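Local atomic coordinates of dITP/XTP pyrophosphatase (Staphylococcus aureus, PDB entry 4BNQ), a protein that probably hydrolyses XTP, dITP and ITP to their monophosphates, releasing diphosphate and so clearing non-canonical purine nucleotides from the nucleotide pool. Residues K18-D23 with N180-L185; E47-K52 with V116-M121; K162-L167 with G173-R178. All blocks are in the same frame, centred on the assembly; numbering follows the deposited sequence.

The three contacts all belong to the one Ham1 fold and meet around its long antiparallel sheet. Contact 1 joins parts near the two ends of the chain, setting the end of helix 11-20 on helix 177-191, and contacts 2 and 3 are both nested in the loop it closes, contact 2 finishing before contact 3 begins. Helix 177-191 serves contacts 1 and 3, whose centres are about 14 Å apart. It also rests on strand 112-123, whose other face receives helix 45-60 in contact 2. The centres of contacts 1 and 2 are about 15 Å apart, those of contacts 2 and 3 about 20 Å. Residues predicted to bind substrate or magnesium lie in or close to all three, so this packing frames the probable active site.

Contact 1: residues K18-D23 with N180-L185; sequences KVIFPD and NAINLL
Ile20 and Phe21 meet Ile182 and Leu185 in a buried, wholly apolar contact, where the C-terminal end of helix 11-20 leans on helix 177-191. It illustrates how residues far apart in sequence can be joined by apolar packing. Ile182 is the hub. Its CG2 methyl meets the CG2 of Ile20 at 3.5 Å, branch against branch, the two side chains crossing obliquely. In Ile182 the chi2 of -67° folds CD1 back to the side on which CG2 lies, so that the two methyls together receive the Phe21 ring: CZ is 3.6 Å from Ile182 CG2 and 3.8 Å from Ile182 CD1. Phe21 is the first residue to leave helical geometry. Its bond to CB does not aim at the other helix, yet the ring reaches across from the opposite direction to Ile182 and presents its far end. Leu185, one helical turn further on, adds CD2 near the ring plane, at the edge, 4.2 Å from Phe21 CZ.

Tyr24 also meets the Phe21 ring edge-to-face, and Val26 of strand 25-28 touches it as well. Helix 177-191 is itself seated on strand 112-123 through Ile182 on Ile119 and Leu185 on Met121, while Asn183 and Leu184 turn to Leu184 and Asn183 of the second subunit. Because the two segments share methyl and ring surfaces and no polar bond, their relative position here probably depends on complementary shape and the exclusion of water rather than on directional bonding.

Contact 2: residues E47-K52 with V116-M121; sequences ENAILK and VCVISM. With PO4 (phosphate ion), chain C.
Helix 47-52 lies over strand 116-121 with its axis 7.4 Å away and its N-to-C direction turned 32° from that of the strand. The closest pair of CA atoms is that of Ala49 and Ser120, 5.6 Å apart, an approach that the small Ala49 side chain allows. Its CB points at the strand, sitting 3.7 Å from the carbonyl O of Val118 and meeting the Val118 CG1 methyl more loosely. Beside it Ser120 reaches back. With chi1 at 71°, OG occupies the crowded position between the backbone N and carbonyl carbon, and from there lies 2.9 Å from Ala49 O. This bond is weak and not settled: Ser120 OG is also hydrogen-bonded to Ser53 OG, its stronger partner, and its proton may be directed there instead. Ile50 completes the seat, its CG1 passing 4.2 Å from the CB of Ser120.

Such helix-on-sheet packing places strand 112-123 in the middle of a layered arrangement: Val118 and Ser120 face helix 45-60, whereas Cys117 and Ile119 point to the other side and meet helix 177-191. Strand 64-73, which pairs with this strand, carries Asp68, the predicted proton acceptor and magnesium ligand. Lys52 extends toward that site and forms a salt bridge with Asp68 through NZ. A bend at chi3 (-70°) turns CE and NZ toward a phosphate ion. NZ is modelled 2.4 Å from phosphate O3, too short a hydrogen bond for its exact length to be trusted. Ser8, Asn9 and Lys13, all predicted substrate binders, also grip this ion, which probably came from the crystallisation liquor and may mark where a substrate phosphate would sit.

Contact 3: residues K162-L167 with G173-R178; sequences KTMAQL and GQISHR
Ile175 lays its CD1 methyl against Met164 SD and Leu167 CD1, which lie next to each other, and the two side chains receive it at different inclinations. Met164 slides past Ile175 in the opposite direction, with SD 3.8 Å from Ile175 CD1. Leu167 comes across at about a right angle and offers one branch, its CD1 lying 3.9 Å from that same methyl. A chi1 of 60° holds CG1 of Ile175 between its backbone N and carbonyl carbon, from where CD1 can reach both partners. The methionine chain starts out aimed neither at nor from the other segment; chi2 (59°) brings SD to Ile175, and the turn at chi3 carries CE on to within 4.4 Å of Ser176 CA.

The turn that offers Met164 and Leu167 is internally braced. Thr163 N donates to Gln166 OE1 over 2.9 Å in an almost straight bond (170° at the hydrogen), although the donor is tilted out of the amide carbonyl plane. Gln166 N bonds mainly to Thr163 O, with Thr163 OG1, itself also bonded to Tyr144 O, a weak second acceptor; the pair is thus reciprocal, in the manner of a capping box at the start of the 3-10 segment.

Ser176 is the N-cap of helix 177-191, its OG bonded to Arg179 N. Just beyond it, the predicted substrate residues His177 and Arg178 turn to other partners, His177 stacking on Phe115 of strand 112-123 and Arg178 bridging Asp67 and Asp16. The contact fits the turn after strand 162-163 against the junction of helices 169-175 and 177-191, while Met164 also touches Phe115 and Val135 on the long strands of the sheet.

Contact 1: residues K18-D23 with N180-L185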
loop_
_atom_site.group_PDB
_atom_site.type_symbol
_atom_site.label_atom_id
_atom_site.label_comp_id
_atom_site.label_asym_id
_atom_site.label_seq_id
_atom_site.Cartn_x
_atom_site.Cartn_y
_atom_site.Cartn_z
ATOM N N LYS A 18 -1.916 1.717 -18.067
ATOM C CA LYS A 18 -2.162 2.979 -18.763
ATOM C C LYS A 18 -2.898 3.962 -17.852
ATOM O O LYS A 18 -2.572 5.148 -17.836
ATOM C CB LYS A 18 -2.903 2.765 -20.091
ATOM C CG LYS A 18 -1.981 2.247 -21.195
ATOM C CD LYS A 18 -2.715 1.993 -22.515
ATOM C CE LYS A 18 -3.770 0.926 -22.351
ATOM N NZ LYS A 18 -4.461 0.579 -23.633
ATOM N N VAL A 19 -3.864 3.451 -17.085
ATOM C CA VAL A 19 -4.550 4.230 -16.055
ATOM C C VAL A 19 -3.578 4.769 -15.002
ATOM O O VAL A 19 -3.638 5.937 -14.630
ATOM C CB VAL A 19 -5.614 3.386 -15.340
ATOM C CG1 VAL A 19 -6.236 4.184 -14.158
ATOM C CG2 VAL A 19 -6.682 2.928 -16.337
ATOM N N ILE A 20 -2.665 3.911 -14.561
ATOM C CA ILE A 20 -1.729 4.212 -13.476
ATOM C C ILE A 20 -0.546 5.095 -13.895
ATOM O O ILE A 20 0.058 5.753 -13.061
ATOM C CB ILE A 20 -1.210 2.884 -12.865
ATOM C CG1 ILE A 20 -2.287 2.247 -11.993
ATOM C CG2 ILE A 20 0.018 3.082 -12.005
ATOM C CD1 ILE A 20 -2.031 0.758 -11.787
ATOM N N PHE A 21 -0.209 5.114 -15.184
ATOM C CA PHE A 21 0.826 6.019 -15.693
ATOM C C PHE A 21 0.238 6.957 -16.739
ATOM O O PHE A 21 0.572 6.824 -17.917
ATOM C CB PHE A 21 1.930 5.240 -16.410
ATOM C CG PHE A 21 2.783 4.368 -15.520
ATOM C CD1 PHE A 21 3.727 4.917 -14.662
ATOM C CD2 PHE A 21 2.688 2.994 -15.596
ATOM C CE1 PHE A 21 4.536 4.099 -13.872
ATOM C CE2 PHE A 21 3.497 2.174 -14.808
ATOM C CZ PHE A 21 4.420 2.723 -13.955
ATOM N N PRO A 22 -0.637 7.898 -16.334
ATOM C CA PRO A 22 -1.286 8.726 -17.362
ATOM C C PRO A 22 -0.308 9.696 -18.011
ATOM O O PRO A 22 -0.581 10.182 -19.103
ATOM C CB PRO A 22 -2.371 9.482 -16.584
ATOM C CG PRO A 22 -1.866 9.520 -15.165
ATOM C CD PRO A 22 -1.088 8.239 -14.969
ATOM N N ASP A 23 0.815 9.963 -17.350
ATOM C CA ASP A 23 1.815 10.864 -17.909
ATOM C C ASP A 23 2.813 10.139 -18.811
ATOM O O ASP A 23 3.721 10.757 -19.364
ATOM C CB ASP A 23 2.561 11.616 -16.798
ATOM C CG ASP A 23 1.696 12.676 -16.123
ATOM O OD1 ASP A 23 0.743 13.176 -16.769
ATOM O OD2 ASP A 23 1.964 13.009 -14.943
ATOM N N ASN A 180 -0.600 -0.492 -5.831
ATOM C CA ASN A 180 0.255 -0.436 -4.645
ATOM C C ASN A 180 1.707 -0.767 -4.955
ATOM O O ASN A 180 2.605 -0.148 -4.403
ATOM C CB ASN A 180 -0.263 -1.357 -3.532
ATOM C CG ASN A 180 -1.469 -0.785 -2.835
ATOM O OD1 ASN A 180 -1.693 0.422 -2.862
ATOM N ND2 ASN A 180 -2.265 -1.647 -2.216
ATOM N N ALA A 181 1.931 -1.746 -5.828
ATOM C CA ALA A 181 3.280 -2.092 -6.247
ATOM C C ALA A 181 3.921 -0.948 -7.005
ATOM O O ALA A 181 5.102 -0.666 -6.831
ATOM C CB ALA A 181 3.254 -3.316 -7.128
ATOM N N ILE A 182 3.151 -0.318 -7.884
ATOM C CA ILE A 182 3.683 0.748 -8.714
ATOM C C ILE A 182 4.028 1.977 -7.863
ATOM O O ILE A 182 4.961 2.701 -8.199
ATOM C CB ILE A 182 2.709 1.137 -9.843
ATOM C CG1 ILE A 182 2.603 0.013 -10.861
ATOM C CG2 ILE A 182 3.186 2.392 -10.568
ATOM C CD1 ILE A 182 3.885 -0.230 -11.653
ATOM N N ASN A 183 3.302 2.190 -6.760
ATOM C CA ASN A 183 3.591 3.320 -5.853
ATOM C C ASN A 183 4.989 3.200 -5.271
ATOM O O ASN A 183 5.712 4.195 -5.160
ATOM C CB ASN A 183 2.564 3.433 -4.716
ATOM C CG ASN A 183 1.240 4.033 -5.168
ATOM O OD1 ASN A 183 1.163 4.707 -6.204
ATOM N ND2 ASN A 183 0.188 3.798 -4.381
ATOM N N LEU A 184 5.367 1.975 -4.917
ATOM C CA LEU A 184 6.723 1.696 -4.461
ATOM C C LEU A 184 7.715 1.919 -5.602
ATOM O O LEU A 184 8.819 2.434 -5.380
ATOM C CB LEU A 184 6.847 0.268 -3.917
ATOM C CG LEU A 184 6.058 -0.087 -2.648
ATOM C CD1 LEU A 184 5.968 -1.616 -2.470
ATOM C CD2 LEU A 184 6.696 0.559 -1.422
ATOM N N LEU A 185 7.324 1.562 -6.826
ATOM C CA LEU A 185 8.196 1.787 -7.988
ATOM C C LEU A 185 8.401 3.275 -8.223
ATOM O O LEU A 185 9.534 3.731 -8.367
ATOM C CB LEU A 185 7.620 1.163 -9.261
ATOM C CG LEU A 185 8.365 1.525 -10.558
ATOM C CD1 LEU A 185 9.772 0.933 -10.526
ATOM C CD2 LEU A 185 7.617 1.032 -11.811
#

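Contact 2: residues E47-K52 with V116-M121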
loop_
_atom_site.group_PDB
_atom_site.type_symbol
_atom_site.label_atom_id
_atom_site.label_comp_id
_atom_site.label_asym_id
_atom_site.label_seq_id
_atom_site.Cartn_x
_atom_site.Cartn_y
_atom_site.Cartn_z
ATOM N N GLU A 47 10.058 -14.379 -8.810
ATOM C CA GLU A 47 10.902 -15.088 -9.766
ATOM C C GLU A 47 10.339 -15.043 -11.175
ATOM O O GLU A 47 11.080 -14.900 -12.150
ATOM C CB GLU A 47 11.125 -16.535 -9.305
ATOM C CG GLU A 47 11.962 -16.623 -8.036
ATOM C CD GLU A 47 12.158 -18.043 -7.544
ATOM O OE1 GLU A 47 11.738 -18.993 -8.243
ATOM O OE2 GLU A 47 12.731 -18.209 -6.447
ATOM N N ASN A 48 9.025 -15.165 -11.292
ATOM C CA ASN A 48 8.404 -15.095 -12.611
ATOM C C ASN A 48 8.522 -13.698 -13.230
ATOM O O ASN A 48 8.786 -13.571 -14.422
ATOM C CB ASN A 48 6.954 -15.567 -12.550
ATOM C CG ASN A 48 6.851 -17.069 -12.468
ATOM O OD1 ASN A 48 7.731 -17.781 -12.954
ATOM N ND2 ASN A 48 5.781 -17.564 -11.855
ATOM N N ALA A 49 8.340 -12.660 -12.413
ATOM C CA ALA A 49 8.481 -11.280 -12.885
ATOM C C ALA A 49 9.915 -10.969 -13.348
ATOM O O ALA A 49 10.118 -10.367 -14.396
ATOM C CB ALA A 49 8.049 -10.305 -11.800
ATOM N N ILE A 50 10.901 -11.381 -12.560
ATOM C CA ILE A 50 12.301 -11.197 -12.911
ATOM C C ILE A 50 12.641 -11.869 -14.244
ATOM O O ILE A 50 13.352 -11.302 -15.078
ATOM C CB ILE A 50 13.222 -11.759 -11.808
ATOM C CG1 ILE A 50 13.131 -10.886 -10.548
ATOM C CG2 ILE A 50 14.664 -11.845 -12.304
ATOM C CD1 ILE A 50 13.991 -11.378 -9.386
ATOM N N LEU A 51 12.132 -13.074 -14.455
ATOM C CA LEU A 51 12.422 -13.780 -15.693
ATOM C C LEU A 51 11.874 -12.973 -16.871
ATOM O O LEU A 51 12.527 -12.835 -17.903
ATOM C CB LEU A 51 11.833 -15.208 -15.669
ATOM C CG LEU A 51 12.478 -16.261 -14.752
ATOM C CD1 LEU A 51 11.546 -17.461 -14.573
ATOM C CD2 LEU A 51 13.811 -16.733 -15.310
ATOM N N LYS A 52 10.682 -12.413 -16.721
ATOM C CA LYS A 52 10.105 -11.672 -17.841
ATOM C C LYS A 52 10.830 -10.360 -18.109
ATOM O O LYS A 52 11.161 -10.072 -19.259
ATOM C CB LYS A 52 8.585 -11.493 -17.682
ATOM C CG LYS A 52 7.798 -12.822 -17.879
ATOM C CD LYS A 52 6.292 -12.684 -17.609
ATOM C CE LYS A 52 6.008 -12.470 -16.129
ATOM N NZ LYS A 52 4.570 -12.661 -15.802
ATOM N N VAL A 116 -2.203 -10.267 -5.180
ATOM C CA VAL A 116 -0.790 -9.962 -5.028
ATOM C C VAL A 116 -0.183 -9.539 -6.367
ATOM O O VAL A 116 -0.468 -10.147 -7.388
ATOM C CB VAL A 116 -0.032 -11.172 -4.435
ATOM C CG1 VAL A 116 1.453 -10.891 -4.366
ATOM C CG2 VAL A 116 -0.572 -11.497 -3.032
ATOM N N CYS A 117 0.618 -8.476 -6.366
ATOM C CA CYS A 117 1.304 -8.035 -7.572
ATOM C C CYS A 117 2.768 -7.728 -7.298
ATOM O O CYS A 117 3.083 -6.893 -6.439
ATOM C CB CYS A 117 0.649 -6.792 -8.162
ATOM S SG CYS A 117 1.710 -6.016 -9.437
ATOM N N VAL A 118 3.653 -8.408 -8.025
ATOM C CA VAL A 118 5.073 -8.091 -7.987
ATOM C C VAL A 118 5.532 -7.506 -9.318
ATOM O O VAL A 118 5.372 -8.126 -10.359
ATOM C CB VAL A 118 5.936 -9.308 -7.677
ATOM C CG1 VAL A 118 7.413 -8.927 -7.780
ATOM C CG2 VAL A 118 5.609 -9.850 -6.287
ATOM N N ILE A 119 6.092 -6.299 -9.263
ATOM C CA ILE A 119 6.627 -5.602 -10.432
ATOM C C ILE A 119 8.147 -5.711 -10.381
ATOM O O ILE A 119 8.743 -5.373 -9.363
ATOM C CB ILE A 119 6.265 -4.107 -10.372
ATOM C CG1 ILE A 119 4.746 -3.913 -10.432
ATOM C CG2 ILE A 119 6.919 -3.318 -11.507
ATOM C CD1 ILE A 119 4.108 -4.266 -11.775
ATOM N N SER A 120 8.791 -6.181 -11.446
ATOM C CA SER A 120 10.251 -6.103 -11.485
ATOM C C SER A 120 10.749 -5.163 -12.582
ATOM O O SER A 120 10.234 -5.179 -13.703
ATOM C CB SER A 120 10.887 -7.482 -11.640
ATOM O OG SER A 120 10.664 -7.980 -12.933
ATOM N N MET A 121 11.748 -4.349 -12.259
ATOM C CA MET A 121 12.356 -3.460 -13.246
ATOM C C MET A 121 13.742 -3.979 -13.620
ATOM O O MET A 121 14.546 -4.321 -12.754
ATOM C CB MET A 121 12.454 -2.034 -12.696
ATOM C CG MET A 121 13.103 -1.029 -13.648
ATOM S SD MET A 121 13.011 0.695 -13.041
ATOM C CE MET A 121 11.866 1.264 -14.254
HETATM P P PO4 C . 2.035 -11.954 -18.249
HETATM O O1 PO4 C . 2.262 -10.596 -17.583
HETATM O O2 PO4 C . 0.614 -12.404 -18.008
HETATM O O3 PO4 C . 2.981 -12.965 -17.625
HETATM O O4 PO4 C . 2.301 -11.864 -19.725
#

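Contact 3: residues K162-L167 with G173-R178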
loop_
_atom_site.group_PDB
_atom_site.type_symbol
_atom_site.label_atom_id
_atom_site.label_comp_id
_atom_site.label_asym_id
_atom_site.label_seq_id
_atom_site.Cartn_x
_atom_site.Cartn_y
_atom_site.Cartn_z
ATOM N N LYS A 162 -17.860 -3.575 -3.246
ATOM C CA LYS A 162 -17.930 -3.882 -4.678
ATOM C C LYS A 162 -16.880 -4.922 -5.041
ATOM O O LYS A 162 -15.889 -5.078 -4.326
ATOM C CB LYS A 162 -17.709 -2.618 -5.522
ATOM C CG LYS A 162 -18.893 -1.651 -5.567
ATOM C CD LYS A 162 -18.656 -0.552 -6.589
ATOM C CE LYS A 162 -19.531 0.669 -6.323
ATOM N NZ LYS A 162 -20.946 0.279 -6.112
ATOM N N THR A 163 -17.097 -5.650 -6.134
ATOM C CA THR A 163 -16.023 -6.487 -6.660
ATOM C C THR A 163 -15.110 -5.632 -7.525
ATOM O O THR A 163 -15.524 -4.589 -8.020
ATOM C CB THR A 163 -16.520 -7.660 -7.513
ATOM O OG1 THR A 163 -17.104 -7.153 -8.721
ATOM C CG2 THR A 163 -17.533 -8.525 -6.749
ATOM N N MET A 164 -13.882 -6.098 -7.723
ATOM C CA MET A 164 -12.916 -5.420 -8.558
ATOM C C MET A 164 -13.536 -5.131 -9.935
ATOM O O MET A 164 -13.372 -4.033 -10.453
ATOM C CB MET A 164 -11.642 -6.276 -8.649
ATOM C CG MET A 164 -10.313 -5.517 -8.745
ATOM S SD MET A 164 -9.884 -4.376 -7.410
ATOM C CE MET A 164 -8.695 -5.387 -6.538
ATOM N N ALA A 165 -14.296 -6.069 -10.504
ATOM C CA ALA A 165 -14.902 -5.832 -11.836
ATOM C C ALA A 165 -16.041 -4.803 -11.837
ATOM O O ALA A 165 -16.480 -4.326 -12.890
ATOM C CB ALA A 165 -15.369 -7.122 -12.473
ATOM N N GLN A 166 -16.537 -4.457 -10.668
ATOM C CA GLN A 166 -17.590 -3.465 -10.620
ATOM C C GLN A 166 -17.023 -2.040 -10.669
ATOM O O GLN A 166 -17.736 -1.090 -10.996
ATOM C CB GLN A 166 -18.421 -3.645 -9.355
ATOM C CG GLN A 166 -19.439 -4.757 -9.415
ATOM C CD GLN A 166 -20.247 -4.834 -8.123
ATOM O OE1 GLN A 166 -19.843 -5.499 -7.164
ATOM N NE2 GLN A 166 -21.380 -4.125 -8.086
ATOM N N LEU A 167 -15.744 -1.895 -10.333
ATOM C CA LEU A 167 -15.123 -0.577 -10.240
ATOM C C LEU A 167 -14.812 -0.054 -11.638
ATOM O O LEU A 167 -14.479 -0.827 -12.537
ATOM C CB LEU A 167 -13.813 -0.667 -9.460
ATOM C CG LEU A 167 -13.849 -1.253 -8.051
ATOM C CD1 LEU A 167 -12.426 -1.343 -7.492
ATOM C CD2 LEU A 167 -14.748 -0.409 -7.146
ATOM N N GLY A 173 -7.716 1.577 -10.354
ATOM C CA GLY A 173 -6.372 2.116 -10.325
ATOM C C GLY A 173 -5.983 2.868 -9.063
ATOM O O GLY A 173 -4.813 3.172 -8.865
ATOM N N GLN A 174 -6.950 3.183 -8.214
ATOM C CA GLN A 174 -6.656 3.873 -6.967
ATOM C C GLN A 174 -6.319 2.872 -5.867
ATOM O O GLN A 174 -5.665 3.221 -4.883
ATOM C CB GLN A 174 -7.871 4.699 -6.521
ATOM C CG GLN A 174 -8.237 5.875 -7.422
ATOM C CD GLN A 174 -7.120 6.898 -7.537
ATOM O OE1 GLN A 174 -6.912 7.719 -6.637
ATOM N NE2 GLN A 174 -6.382 6.847 -8.646
ATOM N N ILE A 175 -6.795 1.633 -6.008
ATOM C CA ILE A 175 -6.726 0.694 -4.889
ATOM C C ILE A 175 -6.184 -0.702 -5.175
ATOM O O ILE A 175 -6.048 -1.496 -4.255
ATOM C CB ILE A 175 -8.097 0.549 -4.190
ATOM C CG1 ILE A 175 -9.149 0.041 -5.172
ATOM C CG2 ILE A 175 -8.530 1.878 -3.545
ATOM C CD1 ILE A 175 -9.460 -1.419 -4.995
ATOM N N SER A 176 -5.870 -1.011 -6.425
ATOM C CA SER A 176 -5.480 -2.376 -6.744
ATOM C C SER A 176 -4.104 -2.702 -6.180
ATOM O O SER A 176 -3.324 -1.809 -5.847
ATOM C CB SER A 176 -5.479 -2.608 -8.256
ATOM O OG SER A 176 -4.343 -1.980 -8.851
ATOM N N HIS A 177 -3.829 -3.997 -6.076
ATOM C CA HIS A 177 -2.517 -4.526 -5.726
ATOM C C HIS A 177 -1.422 -4.015 -6.674
ATOM O O HIS A 177 -0.277 -3.790 -6.265
ATOM C CB HIS A 177 -2.571 -6.061 -5.737
ATOM C CG HIS A 177 -3.114 -6.649 -7.003
ATOM N ND1 HIS A 177 -4.370 -6.304 -7.503
ATOM C CD2 HIS A 177 -2.605 -7.536 -7.864
ATOM C CE1 HIS A 177 -4.577 -6.966 -8.618
ATOM N NE2 HIS A 177 -3.536 -7.734 -8.866
ATOM N N ARG A 178 -1.787 -3.833 -7.935
ATOM C CA ARG A 178 -0.861 -3.336 -8.938
ATOM C C ARG A 178 -0.609 -1.839 -8.715
ATOM O O ARG A 178 0.505 -1.376 -8.878
ATOM C CB ARG A 178 -1.421 -3.600 -10.332
ATOM C CG ARG A 178 -0.494 -3.267 -11.494
ATOM C CD ARG A 178 -0.721 -4.227 -12.689
ATOM N NE ARG A 178 -2.076 -4.734 -12.719
ATOM C CZ ARG A 178 -2.421 -6.009 -12.598
ATOM N NH1 ARG A 178 -1.507 -6.969 -12.478
ATOM N NH2 ARG A 178 -3.706 -6.315 -12.599
#